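Local coordinates for protein transcriptional regulator AefR (Pseudomonas syringae pv. tomato, PDB 3CDL) that probably binds DNA at cis-regulatory sites and controls transcription as a TetR-family regulator, at residues 92-97 against 182-187; 157-162 against 193-198. All coordinates share one frame; numbering follows the deposited sequence. Where two conformers were deposited one is given.

Both interactions lie in the all-helical C-terminal, AefR-like part of the chain and share helix 181-199, which interaction 1 joins to helix 82-97 and interaction 2 to helix 152-167. Their centres are about 14 Å apart, and their segments alternate along the chain. The three helices also meet one another: M94 of interaction 1 touches L163 and A167 of helix 152-167, whereas M159 and F195 of interaction 2 both reach L86 of helix 82-97. The two contacts touch directly where K93 NZ of segment 92-97 packs on H160 CD2 of segment 157-162, 3.1 Å away. Each contact also touches the second subunit, consistent with the TetR-family pattern in which the C-terminal domains form the dimer.

Interaction 1. Residues 92-97 against 182-187; sequences GKMRNL and QEQSNV
The M94 side chain, present as selenomethionine, reaches from helix 82-97 to Q184 and V187 on helix 181-199, a helix-helix contact of the all-helical C-terminal domain of a TetR-family regulator. The CA atoms of M94 and Q184, 7.3 Å apart, are the nearest pair across the two segments. M94 points its CB toward helix 181-199; CG is anti to the backbone N (chi1 178°), and the chain then folds at chi2 (60°) and chi3 (69°), which turns the methyl toward V187.

The aliphatic part of Q184 passes M94 at a slant: Q184 CG lies 3.6 Å from M94 CG and 3.7 Å from M94 SE. The M94 and V187 side chains cross at about a right angle, but the modelled separation of M94 CE from V187 CG2 is too short to be trusted. L163 and A167 of helix 152-167 also touch M94, while F154 of the second subunit packs on V187.

The amide of Q184 lies alongside M94, with Q184 OE1 3.8 Å from M94 CG, while Q184 NE2 is held by L179 O. One turn of the helix holds another small polar arrangement, in which Q182 O accepts both N186 N at 3.0 Å and S185 OG at 3.2 Å.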
loop_
_atom_site.group_PDB
_atom_site.type_symbol
_atom_site.label_atom_id
_atom_site.label_comp_id
_atom_site.label_asym_id
_atom_site.label_seq_id
_atom_site.Cartn_x
_atom_site.Cartn_y
_atom_site.Cartn_z
ATOM N N GLY B 92 -1.243 -20.111 0.278
ATOM C CA GLY B 92 0.185 -19.894 -0.012
ATOM C C GLY B 92 0.617 -18.432 0.136
ATOM O O GLY B 92 1.518 -18.116 0.920
ATOM N N LYS B 93 -0.033 -17.534 -0.599
ATOM C CA LYS B 93 0.260 -16.112 -0.472
ATOM C C LYS B 93 -0.003 -15.546 0.932
ATOM O O LYS B 93 0.706 -14.650 1.360
ATOM C CB LYS B 93 -0.507 -15.303 -1.517
ATOM C CG LYS B 93 -0.086 -13.823 -1.655
ATOM C CD LYS B 93 1.428 -13.657 -1.888
ATOM C CE LYS B 93 1.809 -12.396 -2.659
ATOM N NZ LYS B 93 1.105 -11.105 -2.244
HETATM N N MSE B 94 -1.004 -16.058 1.649
HETATM C CA MSE B 94 -1.297 -15.560 2.988
HETATM C C MSE B 94 -0.251 -16.010 4.019
HETATM O O MSE B 94 0.118 -15.255 4.911
HETATM C CB MSE B 94 -2.704 -15.960 3.422
HETATM C CG MSE B 94 -3.086 -15.531 4.841
HETATM SE SE MSE B 94 -3.018 -13.554 5.136
HETATM C CE MSE B 94 -4.529 -13.053 4.010
ATOM N N ARG B 95 0.225 -17.239 3.898
ATOM C CA ARG B 95 1.260 -17.741 4.801
ATOM C C ARG B 95 2.588 -16.952 4.630
ATOM O O ARG B 95 3.352 -16.773 5.592
ATOM C CB ARG B 95 1.462 -19.255 4.589
ATOM C CG ARG B 95 0.263 -20.142 5.028
ATOM C CD ARG B 95 0.617 -21.643 4.954
ATOM N NE ARG B 95 0.096 -22.305 3.750
ATOM C CZ ARG B 95 -1.031 -23.026 3.695
ATOM N NH1 ARG B 95 -1.791 -23.220 4.776
ATOM N NH2 ARG B 95 -1.406 -23.558 2.543
ATOM N N ASN B 96 2.839 -16.471 3.411
ATOM C CA ASN B 96 4.040 -15.692 3.121
ATOM C C ASN B 96 3.957 -14.269 3.691
ATOM O O ASN B 96 4.919 -13.759 4.261
ATOM C CB ASN B 96 4.347 -15.684 1.607
ATOM C CG ASN B 96 4.653 -17.074 1.062
ATOM O OD1 ASN B 96 5.526 -17.790 1.568
ATOM N ND2 ASN B 96 3.933 -17.462 0.023
ATOM N N LEU B 97 2.795 -13.649 3.544
ATOM C CA LEU B 97 2.500 -12.348 4.162
ATOM C C LEU B 97 2.540 -12.378 5.697
ATOM O O LEU B 97 2.732 -11.336 6.330
ATOM C CB LEU B 97 1.100 -11.892 3.756
ATOM C CG LEU B 97 0.724 -11.125 2.485
ATOM C CD1 LEU B 97 1.551 -11.461 1.251
ATOM C CD2 LEU B 97 -0.770 -11.349 2.229
ATOM N N GLN B 182 -8.046 -17.101 12.334
ATOM C CA GLN B 182 -9.464 -16.777 12.119
ATOM C C GLN B 182 -9.578 -15.645 11.122
ATOM O O GLN B 182 -10.167 -15.794 10.053
ATOM C CB GLN B 182 -10.129 -16.356 13.425
ATOM C CG GLN B 182 -10.331 -17.487 14.398
ATOM C CD GLN B 182 -9.200 -17.643 15.409
ATOM O OE1 GLN B 182 -9.429 -18.181 16.494
ATOM N NE2 GLN B 182 -7.981 -17.177 15.066
ATOM N N GLU B 183 -8.979 -14.515 11.471
ATOM C CA GLU B 183 -8.892 -13.395 10.549
ATOM C C GLU B 183 -8.311 -13.781 9.201
ATOM O O GLU B 183 -8.782 -13.294 8.168
ATOM C CB GLU B 183 -8.076 -12.272 11.167
ATOM C CG GLU B 183 -8.563 -11.892 12.567
ATOM C CD GLU B 183 -7.689 -10.835 13.224
ATOM O OE1 GLU B 183 -6.464 -10.769 12.926
ATOM O OE2 GLU B 183 -8.242 -10.064 14.033
ATOM N N GLN B 184 -7.299 -14.643 9.187
ATOM C CA GLN B 184 -6.658 -15.007 7.917
ATOM C C GLN B 184 -7.607 -15.673 6.897
ATOM O O GLN B 184 -7.625 -15.256 5.728
ATOM C CB GLN B 184 -5.422 -15.870 8.147
ATOM C CG GLN B 184 -4.112 -15.108 8.307
ATOM C CD GLN B 184 -3.021 -16.005 8.867
ATOM O OE1 GLN B 184 -2.707 -17.064 8.302
ATOM N NE2 GLN B 184 -2.462 -15.608 10.010
ATOM N N SER B 185 -8.376 -16.678 7.345
ATOM C CA SER B 185 -9.274 -17.469 6.492
ATOM C C SER B 185 -10.499 -16.689 6.181
ATOM O O SER B 185 -11.114 -16.842 5.122
ATOM C CB SER B 185 -9.701 -18.773 7.162
ATOM O OG SER B 185 -10.166 -18.590 8.487
ATOM N N ASN B 186 -10.863 -15.843 7.125
ATOM C CA ASN B 186 -11.862 -14.823 6.882
ATOM C C ASN B 186 -11.546 -14.034 5.617
ATOM O O ASN B 186 -12.391 -13.909 4.715
ATOM C CB ASN B 186 -11.844 -13.854 8.036
ATOM C CG ASN B 186 -13.196 -13.534 8.513
ATOM O OD1 ASN B 186 -13.919 -12.740 7.882
ATOM N ND2 ASN B 186 -13.585 -14.157 9.642
ATOM N N VAL B 187 -10.329 -13.485 5.554
ATOM C CA VAL B 187 -9.996 -12.626 4.438
ATOM C C VAL B 187 -9.819 -13.477 3.187
ATOM O O VAL B 187 -10.337 -13.130 2.117
ATOM C CB VAL B 187 -8.850 -11.561 4.728
ATOM C CG1 VAL B 187 -8.965 -10.968 6.123
ATOM C CG2 VAL B 187 -7.495 -12.109 4.493
#

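Interaction 2. Residues 157-162 against 193-198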
loop_
_atom_site.group_PDB
_atom_site.type_symbol
_atom_site.label_atom_id
_atom_site.label_comp_id
_atom_site.label_asym_id
_atom_site.label_seq_id
_atom_site.Cartn_x
_atom_site.Cartn_y
_atom_site.Cartn_z
ATOM N N THR B 157 -4.183 -8.469 -9.679
ATOM C CA THR B 157 -4.014 -7.294 -8.813
ATOM C C THR B 157 -5.128 -7.176 -7.773
ATOM O O THR B 157 -4.865 -6.977 -6.598
ATOM C CB THR B 157 -3.853 -6.023 -9.669
ATOM O OG1 THR B 157 -2.777 -6.248 -10.588
ATOM C CG2 THR B 157 -3.567 -4.767 -8.790
ATOM N N GLN B 158 -6.361 -7.334 -8.229
ATOM C CA GLN B 158 -7.543 -7.374 -7.380
ATOM C C GLN B 158 -7.424 -8.537 -6.411
ATOM O O GLN B 158 -7.594 -8.371 -5.187
ATOM C CB GLN B 158 -8.786 -7.541 -8.255
ATOM C CG GLN B 158 -9.002 -6.405 -9.258
ATOM C CD GLN B 158 -10.216 -6.635 -10.120
ATOM O OE1 GLN B 158 -11.148 -5.857 -10.077
ATOM N NE2 GLN B 158 -10.225 -7.720 -10.895
HETATM N N MSE B 159 -7.072 -9.705 -6.953
HETATM C CA MSE B 159 -6.856 -10.907 -6.154
HETATM C C MSE B 159 -5.918 -10.588 -4.987
HETATM O O MSE B 159 -6.230 -10.839 -3.840
HETATM C CB MSE B 159 -6.255 -12.013 -7.035
HETATM C CG MSE B 159 -6.877 -13.391 -6.854
HETATM SE SE MSE B 159 -5.860 -14.857 -7.679
HETATM C CE MSE B 159 -7.273 -15.696 -8.686
ATOM N N HIS B 160 -4.750 -10.037 -5.328
ATOM C CA HIS B 160 -3.704 -9.683 -4.378
ATOM C C HIS B 160 -4.104 -8.601 -3.394
ATOM O O HIS B 160 -3.786 -8.710 -2.200
ATOM C CB HIS B 160 -2.427 -9.287 -5.112
ATOM C CG HIS B 160 -1.560 -10.455 -5.444
ATOM N ND1 HIS B 160 -1.350 -10.889 -6.740
ATOM C CD2 HIS B 160 -0.857 -11.298 -4.646
ATOM C CE1 HIS B 160 -0.539 -11.936 -6.728
ATOM N NE2 HIS B 160 -0.235 -12.215 -5.470
ATOM N N ALA B 161 -4.796 -7.579 -3.911
ATOM C CA ALA B 161 -5.384 -6.485 -3.131
ATOM C C ALA B 161 -6.341 -6.956 -2.051
ATOM O O ALA B 161 -6.404 -6.392 -0.971
ATOM C CB ALA B 161 -6.136 -5.514 -4.076
ATOM N N LEU B 162 -7.118 -7.977 -2.351
ATOM C CA LEU B 162 -8.087 -8.479 -1.380
ATOM C C LEU B 162 -7.416 -9.085 -0.143
ATOM O O LEU B 162 -8.034 -9.128 0.892
ATOM C CB LEU B 162 -9.057 -9.466 -2.047
ATOM C CG LEU B 162 -10.447 -8.978 -2.546
ATOM C CD1 LEU B 162 -10.783 -7.510 -2.213
ATOM C CD2 LEU B 162 -10.748 -9.325 -4.031
ATOM N N ASN B 193 -14.500 -15.899 -2.560
ATOM C CA ASN B 193 -15.928 -15.758 -2.858
ATOM C C ASN B 193 -16.207 -14.560 -3.744
ATOM O O ASN B 193 -16.985 -14.636 -4.689
ATOM C CB ASN B 193 -16.734 -15.640 -1.563
ATOM C CG ASN B 193 -16.994 -16.992 -0.912
ATOM O OD1 ASN B 193 -17.237 -17.979 -1.598
ATOM N ND2 ASN B 193 -16.946 -17.036 0.422
HETATM N N MSE B 194 -15.566 -13.450 -3.432
HETATM C CA MSE B 194 -15.743 -12.251 -4.216
HETATM C C MSE B 194 -15.154 -12.463 -5.603
HETATM O O MSE B 194 -15.797 -12.162 -6.599
HETATM C CB MSE B 194 -15.081 -11.063 -3.530
HETATM C CG MSE B 194 -15.203 -9.789 -4.325
HETATM SE SE MSE B 194 -15.012 -8.245 -3.215
HETATM C CE MSE B 194 -15.366 -9.135 -1.506
ATOM N N PHE B 195 -13.938 -13.000 -5.644
ATOM C CA PHE B 195 -13.217 -13.152 -6.899
ATOM C C PHE B 195 -13.984 -14.094 -7.813
ATOM O O PHE B 195 -14.379 -13.720 -8.923
ATOM C CB PHE B 195 -11.752 -13.613 -6.705
ATOM C CG PHE B 195 -10.958 -13.631 -8.000
ATOM C CD1 PHE B 195 -10.357 -12.457 -8.486
ATOM C CD2 PHE B 195 -10.880 -14.791 -8.774
ATOM C CE1 PHE B 195 -9.668 -12.457 -9.700
ATOM C CE2 PHE B 195 -10.195 -14.797 -9.997
ATOM C CZ PHE B 195 -9.581 -13.632 -10.458
ATOM N N LEU B 196 -14.227 -15.307 -7.327
ATOM C CA LEU B 196 -14.835 -16.315 -8.190
ATOM C C LEU B 196 -16.267 -15.968 -8.527
ATOM O O LEU B 196 -16.720 -16.236 -9.654
ATOM C CB LEU B 196 -14.730 -17.723 -7.590
ATOM C CG LEU B 196 -13.405 -18.391 -7.935
ATOM C CD1 LEU B 196 -13.389 -19.796 -7.414
ATOM C CD2 LEU B 196 -13.190 -18.380 -9.445
ATOM N N GLY B 197 -16.952 -15.356 -7.547
ATOM C CA GLY B 197 -18.281 -14.777 -7.726
ATOM C C GLY B 197 -18.411 -14.021 -9.040
ATOM O O GLY B 197 -19.370 -14.231 -9.793
ATOM N N TRP B 198 -17.431 -13.154 -9.324
ATOM C CA TRP B 198 -17.460 -12.290 -10.511
ATOM C C TRP B 198 -16.841 -12.928 -11.745
ATOM O O TRP B 198 -17.384 -12.824 -12.834
ATOM C CB TRP B 198 -16.809 -10.920 -10.229
ATOM C CG TRP B 198 -16.746 -10.056 -11.462
ATOM C CD1 TRP B 198 -15.623 -9.688 -12.131
ATOM C CD2 TRP B 198 -17.852 -9.494 -12.196
ATOM N NE1 TRP B 198 -15.946 -8.926 -13.232
ATOM C CE2 TRP B 198 -17.308 -8.791 -13.298
ATOM C CE3 TRP B 198 -19.248 -9.526 -12.040
ATOM C CZ2 TRP B 198 -18.113 -8.113 -14.238
ATOM C CZ3 TRP B 198 -20.050 -8.851 -12.980
ATOM C CH2 TRP B 198 -19.473 -8.152 -14.057
#
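M159, a selenomethionine with two deposited conformers, arches in one of them over a face of the F195 ring. At the near foot of the arch M159 CG stands 4.0 Å from F195 CD1. The selenium is the raised middle, with M159 SE 4.8 Å from the centroid of the F195 ring and only 10° off the ring normal, a Met-aromatic contact made at some distance. The bend at chi3 then brings the methyl back down: M159 CE lies 3.7 Å from the centroid of the F195 ring, 26° off the normal and offset toward the rim, in a CH-pi contact that has its closest approach at F195 CE2 (3.3 Å). In F195, CG is anti to the backbone N (chi1 -174°), which carries the ring out from helix 181-199.

Next to this pair, a looser apolar contact joins L162 to M194, with L162 CD1 4.4 Å from M194 SE. The contact is buried, and side chains of helices 82-97 and 133-143 pack on it: L86 and I138 touch both M159 and F195, while F134 and W137 also pack against M159.

The two helices joined here help form the dimer interface. M194 of the second subunit packs on F195, and Q158 of that subunit packs on M194. In the chain described, Q158 OE1 bonds to S190 OG of the second subunit and Q158 NE2 to Y199 OH of its own chain.

Across the two segments themselves the contact is made by carbon and selenium alone, and the ring contact is established for one of the two M159 conformers only. Its cohesion probably comes from shape fit, dispersion and CH-pi attraction: the methyl makes the near contact over the ring face, and the selenium, above the ring at a distance, probably adds a weaker share.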